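Local coordinates for motility hub protein FimV (Pseudomonas aeruginosa, PDB 4MBQ) that serves as an inner-membrane hub for twitching motility and type IV pilus assembly, and regulates cyclic AMP levels by activating adenylate cyclase CyaB, at residues D23-Y28 with R38-E43; E17-L22 with D50-E55. One frame throughout, in Å; residues are numbered along the deposited sequence.

Contact 1. Residues D23-Y28 with R38-E43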
loop_
_atom_site.group_PDB
_atom_site.type_symbol
_atom_site.label_atom_id
_atom_site.label_comp_id
_atom_site.label_asym_id
_atom_site.label_seq_id
_atom_site.Cartn_x
_atom_site.Cartn_y
_atom_site.Cartn_z
ATOM N N ASP B 23 5.056 3.006 -5.500
ATOM C CA ASP B 23 4.346 1.752 -5.269
ATOM C C ASP B 23 3.002 1.993 -4.587
ATOM O O ASP B 23 2.026 1.301 -4.874
ATOM C CB ASP B 23 5.208 0.771 -4.476
ATOM C CG ASP B 23 6.194 0.027 -5.356
ATOM O OD1 ASP B 23 5.779 -0.501 -6.411
ATOM O OD2 ASP B 23 7.388 -0.023 -5.004
ATOM N N LEU B 24 2.950 2.985 -3.703
ATOM C CA LEU B 24 1.693 3.376 -3.071
ATOM C C LEU B 24 0.709 3.909 -4.106
ATOM O O LEU B 24 -0.488 3.636 -4.034
ATOM C CB LEU B 24 1.924 4.430 -1.984
ATOM C CG LEU B 24 2.481 3.947 -0.647
ATOM C CD1 LEU B 24 2.373 5.049 0.396
ATOM C CD2 LEU B 24 1.763 2.691 -0.188
ATOM N N ALA B 25 1.221 4.673 -5.066
ATOM C CA ALA B 25 0.385 5.210 -6.130
ATOM C C ALA B 25 -0.192 4.082 -6.975
ATOM O O ALA B 25 -1.366 4.112 -7.343
ATOM C CB ALA B 25 1.175 6.180 -6.997
ATOM N N ARG B 26 0.642 3.092 -7.281
ATOM C CA ARG B 26 0.198 1.910 -8.011
ATOM C C ARG B 26 -0.892 1.180 -7.233
ATOM O O ARG B 26 -1.817 0.618 -7.819
ATOM C CB ARG B 26 1.373 0.964 -8.288
ATOM C CG ARG B 26 2.444 1.548 -9.207
ATOM C CD ARG B 26 3.594 0.572 -9.438
ATOM N NE ARG B 26 4.653 1.171 -10.246
ATOM C CZ ARG B 26 5.869 1.471 -9.796
ATOM N NH1 ARG B 26 6.198 1.212 -8.538
ATOM N NH2 ARG B 26 6.762 2.021 -10.610
ATOM N N ALA B 27 -0.777 1.197 -5.909
ATOM C CA ALA B 27 -1.772 0.570 -5.046
ATOM C C ALA B 27 -3.112 1.296 -5.139
ATOM O O ALA B 27 -4.166 0.660 -5.203
ATOM C CB ALA B 27 -1.281 0.537 -3.610
ATOM N N TYR B 28 -3.062 2.627 -5.152
ATOM C CA TYR B 28 -4.269 3.443 -5.270
ATOM C C TYR B 28 -4.967 3.222 -6.606
ATOM O O TYR B 28 -6.196 3.188 -6.679
ATOM C CB TYR B 28 -3.942 4.930 -5.093
ATOM C CG TYR B 28 -4.034 5.420 -3.665
ATOM C CD1 TYR B 28 -5.222 5.933 -3.164
ATOM C CD2 TYR B 28 -2.934 5.373 -2.820
ATOM C CE1 TYR B 28 -5.313 6.384 -1.859
ATOM C CE2 TYR B 28 -3.017 5.820 -1.513
ATOM C CZ TYR B 28 -4.207 6.326 -1.040
ATOM O OH TYR B 28 -4.289 6.773 0.259
ATOM N N ARG B 38 -3.119 10.464 -7.705
ATOM C CA ARG B 38 -2.624 11.741 -8.214
ATOM C C ARG B 38 -1.940 12.578 -7.134
ATOM O O ARG B 38 -0.890 13.175 -7.375
ATOM C CB ARG B 38 -3.758 12.540 -8.861
ATOM C CG ARG B 38 -4.317 11.899 -10.121
ATOM C CD ARG B 38 -5.370 12.777 -10.769
ATOM N NE ARG B 38 -5.921 12.163 -11.972
ATOM C CZ ARG B 38 -7.119 11.591 -12.037
ATOM N NH1 ARG B 38 -7.900 11.564 -10.966
ATOM N NH2 ARG B 38 -7.538 11.056 -13.175
ATOM N N ASP B 39 -2.539 12.620 -5.947
ATOM C CA ASP B 39 -1.963 13.358 -4.826
ATOM C C ASP B 39 -0.582 12.816 -4.462
ATOM O O ASP B 39 0.345 13.581 -4.194
ATOM C CB ASP B 39 -2.888 13.301 -3.608
ATOM C CG ASP B 39 -4.238 13.942 -3.869
ATOM O OD1 ASP B 39 -4.392 14.601 -4.919
ATOM O OD2 ASP B 39 -5.143 13.797 -3.019
ATOM N N ILE B 40 -0.453 11.494 -4.463
ATOM C CA ILE B 40 0.816 10.844 -4.154
ATOM C C ILE B 40 1.848 11.074 -5.253
ATOM O O ILE B 40 3.020 11.334 -4.972
ATOM C CB ILE B 40 0.633 9.330 -3.946
ATOM C CG1 ILE B 40 -0.180 9.062 -2.683
ATOM C CG2 ILE B 40 1.977 8.633 -3.847
ATOM C CD1 ILE B 40 -0.169 7.611 -2.262
ATOM N N LEU B 41 1.409 10.974 -6.504
ATOM C CA LEU B 41 2.297 11.167 -7.646
ATOM C C LEU B 41 2.810 12.602 -7.746
ATOM O O LEU B 41 3.907 12.839 -8.253
ATOM C CB LEU B 41 1.603 10.751 -8.945
ATOM C CG LEU B 41 1.407 9.240 -9.104
ATOM C CD1 LEU B 41 0.503 8.919 -10.285
ATOM C CD2 LEU B 41 2.751 8.546 -9.249
ATOM N N ASP B 42 2.017 13.555 -7.261
ATOM C CA ASP B 42 2.437 14.956 -7.229
ATOM C C ASP B 42 3.684 15.089 -6.365
ATOM O O ASP B 42 4.569 15.892 -6.651
ATOM C CB ASP B 42 1.316 15.844 -6.679
ATOM C CG ASP B 42 1.668 17.321 -6.711
ATOM O OD1 ASP B 42 2.376 17.747 -7.648
ATOM O OD2 ASP B 42 1.235 18.057 -5.800
ATOM N N GLU B 43 3.749 14.278 -5.314
ATOM C CA GLU B 43 4.885 14.289 -4.404
ATOM C C GLU B 43 6.107 13.628 -5.043
ATOM O O GLU B 43 7.235 14.078 -4.853
ATOM C CB GLU B 43 4.511 13.603 -3.091
ATOM C CG GLU B 43 3.281 14.210 -2.430
ATOM C CD GLU B 43 2.913 13.537 -1.122
ATOM O OE1 GLU B 43 3.545 12.518 -0.775
ATOM O OE2 GLU B 43 1.990 14.032 -0.441
#
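Beside the apolar seam where Ala25 meets Leu41 and Tyr28 meets Ile40, a salt bridge runs from Arg26 NH1 to Asp23 OD1, at 2.8 Å. The guanidinium nitrogen approaches the carboxylate from above its plane, 69° out of it, while NH2 of the same Arg26 is salt-bridged to Glu55 OE2. Arg26 therefore ties a neighbour one turn back on its own helix to helix 50-62. Across the seam itself no hydrogen bond forms. Ile40 buries the largest share of any residue. With CG1 beside the backbone N (chi1 -67°), CD1 is carried to Tyr28 and Leu24. CD1 lies 3.4 Å from Tyr28 CE2, meeting the ring obliquely, and the two side chains cross at about a right angle. The same methyl also sits 3.8 Å from Leu24 CB. The other branch of Ile40, CG2, is turned to Ala25 CB at 4.1 Å. Ala25 is small enough to let the backbones draw near, and Leu41 CD2 also packs on Ala25 CB, 3.6 Å away. Leu41 also touches Leu59 and Leu60 of helix 50-62. At the far end of the ring, Tyr28 OH is hydrogen-bonded to Tyr28 OH of the third subunit. Helices 15-30 and 34-47 run almost antiparallel here, at 163° with their short axes 8.8 Å apart, the helical hairpin characteristic of a tetratricopeptide repeat.

Contact 2. Residues E17-L22 with D50-E55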
loop_
_atom_site.group_PDB
_atom_site.type_symbol
_atom_site.label_atom_id
_atom_site.label_comp_id
_atom_site.label_asym_id
_atom_site.label_seq_id
_atom_site.Cartn_x
_atom_site.Cartn_y
_atom_site.Cartn_z
ATOM N N GLU B 17 12.137 7.371 -0.651
ATOM C CA GLU B 17 10.773 7.742 -0.298
ATOM C C GLU B 17 9.916 7.880 -1.555
ATOM O O GLU B 17 8.717 7.606 -1.531
ATOM C CB GLU B 17 10.742 9.032 0.531
ATOM C CG GLU B 17 11.107 10.295 -0.233
ATOM N N ALA B 18 10.544 8.292 -2.651
ATOM C CA ALA B 18 9.849 8.435 -3.924
ATOM C C ALA B 18 9.503 7.065 -4.499
ATOM O O ALA B 18 8.449 6.885 -5.112
ATOM C CB ALA B 18 10.698 9.222 -4.904
ATOM N N ALA B 19 10.401 6.106 -4.302
ATOM C CA ALA B 19 10.172 4.737 -4.749
ATOM C C ALA B 19 8.997 4.117 -3.998
ATOM O O ALA B 19 8.160 3.434 -4.589
ATOM C CB ALA B 19 11.428 3.901 -4.562
ATOM N N THR B 20 8.941 4.364 -2.693
ATOM C CA THR B 20 7.845 3.879 -1.863
ATOM C C THR B 20 6.522 4.499 -2.295
ATOM O O THR B 20 5.503 3.814 -2.394
ATOM C CB THR B 20 8.075 4.202 -0.376
ATOM O OG1 THR B 20 9.318 3.634 0.054
ATOM C CG2 THR B 20 6.943 3.640 0.474
ATOM N N LYS B 21 6.546 5.801 -2.556
ATOM C CA LYS B 21 5.340 6.512 -2.956
ATOM C C LYS B 21 4.844 6.065 -4.328
ATOM O O LYS B 21 3.643 6.054 -4.584
ATOM C CB LYS B 21 5.566 8.028 -2.907
ATOM C CG LYS B 21 5.664 8.569 -1.484
ATOM C CD LYS B 21 5.981 10.056 -1.446
ATOM C CE LYS B 21 6.015 10.557 -0.005
ATOM N NZ LYS B 21 6.380 11.993 0.091
ATOM N N LEU B 22 5.771 5.685 -5.202
ATOM C CA LEU B 22 5.407 5.179 -6.520
ATOM C C LEU B 22 4.622 3.876 -6.402
ATOM O O LEU B 22 3.638 3.664 -7.112
ATOM C CB LEU B 22 6.651 4.974 -7.387
ATOM C CG LEU B 22 7.187 6.224 -8.089
ATOM C CD1 LEU B 22 8.503 5.931 -8.796
ATOM C CD2 LEU B 22 6.153 6.741 -9.071
ATOM N N ASP B 50 15.158 11.483 -11.914
ATOM C CA ASP B 50 14.639 11.583 -13.274
ATOM C C ASP B 50 13.821 10.356 -13.678
ATOM O O ASP B 50 12.778 10.482 -14.317
ATOM C CB ASP B 50 15.775 11.829 -14.270
ATOM C CG ASP B 50 16.351 13.231 -14.163
ATOM O OD1 ASP B 50 16.006 13.947 -13.198
ATOM O OD2 ASP B 50 17.154 13.617 -15.039
ATOM N N SER B 51 14.291 9.174 -13.292
ATOM C CA SER B 51 13.593 7.932 -13.614
ATOM C C SER B 51 12.246 7.844 -12.904
ATOM O O SER B 51 11.232 7.486 -13.507
ATOM C CB SER B 51 14.457 6.725 -13.243
ATOM O OG SER B 51 15.710 6.777 -13.902
ATOM N N GLN B 52 12.244 8.175 -11.617
ATOM C CA GLN B 52 11.029 8.141 -10.814
ATOM C C GLN B 52 10.017 9.174 -11.296
ATOM O O GLN B 52 8.821 8.885 -11.388
ATOM C CB GLN B 52 11.363 8.360 -9.338
ATOM C CG GLN B 52 12.186 7.232 -8.735
ATOM C CD GLN B 52 12.767 7.587 -7.384
ATOM O OE1 GLN B 52 13.090 8.745 -7.118
ATOM N NE2 GLN B 52 12.902 6.589 -6.519
ATOM N N GLN B 53 10.502 10.376 -11.600
ATOM C CA GLN B 53 9.661 11.422 -12.171
ATOM C C GLN B 53 9.037 10.947 -13.473
ATOM O O GLN B 53 7.847 11.154 -13.714
ATOM C CB GLN B 53 10.477 12.691 -12.437
ATOM C CG GLN B 53 10.812 13.507 -11.199
ATOM C CD GLN B 53 11.586 14.769 -11.537
ATOM O OE1 GLN B 53 12.731 14.707 -11.983
ATOM N NE2 GLN B 53 10.957 15.920 -11.333
ATOM N N ALA B 54 9.849 10.309 -14.311
ATOM C CA ALA B 54 9.382 9.812 -15.599
ATOM C C ALA B 54 8.258 8.797 -15.418
ATOM O O ALA B 54 7.269 8.816 -16.154
ATOM C CB ALA B 54 10.534 9.205 -16.388
ATOM N N GLU B 55 8.409 7.922 -14.428
ATOM C CA GLU B 55 7.384 6.932 -14.127
ATOM C C GLU B 55 6.103 7.582 -13.617
ATOM O O GLU B 55 4.998 7.156 -13.965
ATOM C CB GLU B 55 7.900 5.910 -13.108
ATOM C CG GLU B 55 6.827 4.995 -12.518
ATOM C CD GLU B 55 6.308 3.946 -13.496
ATOM O OE1 GLU B 55 6.539 4.075 -14.717
ATOM O OE2 GLU B 55 5.665 2.979 -13.036
#
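Gln52 lies against Ala18, Ala19 and Leu22, joining helix 50-62 to helix 15-30 in the tetratricopeptide fold. The two helices are the first and third of the array and run nearly parallel, at 19° with their short axes 10.3 Å apart. The chain of Gln52 starts beside its backbone N (chi1 -66°) and is extended beyond CG, which carries the amide across to the alanines. Its oxygen OE1 comes 3.3 Å from Ala18 CB, and NE2 lies 3.6 Å from Ala19 CB. NE2 is also near Ala19 N, but both are donors and no bond links them. The aliphatic part of the same side chain is used as well: Gln52 CB packs on Leu22 CD1 at 3.8 Å. Leu22 thus divides its two methyls between neighbouring turns, CD1 on Gln52 and CD2 on Glu55 CG, 3.9 Å away. Glu55 CG is anti to the backbone N (chi1 169°); the bend beyond it turns the carboxylate aside, where OE2 is salt-bridged to Arg26. No hydrogen bond crosses between 17-22 and 50-55, whose contact rests on carbon packing and on the Gln52 amide lying against the alanines. Farther out, Leu22 also touches Val44 of helix 34-47, which places it among all three helices. The amide end of Gln52 is positioned by a residue just ahead of 17-22, since NE2 donates a hydrogen bond to Ala15 O. At the start of helix 50-62, the backbone N of Gln52 is hydrogen-bonded to Asn49 OD1.

How the contacts relate
The centres of contacts 1 and 2 lie about 9 Å apart, and both use helix 15-30: its later half faces helix 34-47 in contact 1, its earlier half faces helix 50-62 in contact 2. Along the chain the order is 17-22, 23-28, 38-43, 50-55, so contact 2 brackets contact 1. The two also touch directly. Glu43 OE1 is salt-bridged to Lys21 NZ at 3.0 Å, and Leu41 CD2 packs on Leu22 CD2 at 3.9 Å. The three helices thereby close into one small bundle, a tetratricopeptide element of the cytoplasmic domain, whose repeats are involved in protein-protein interactions.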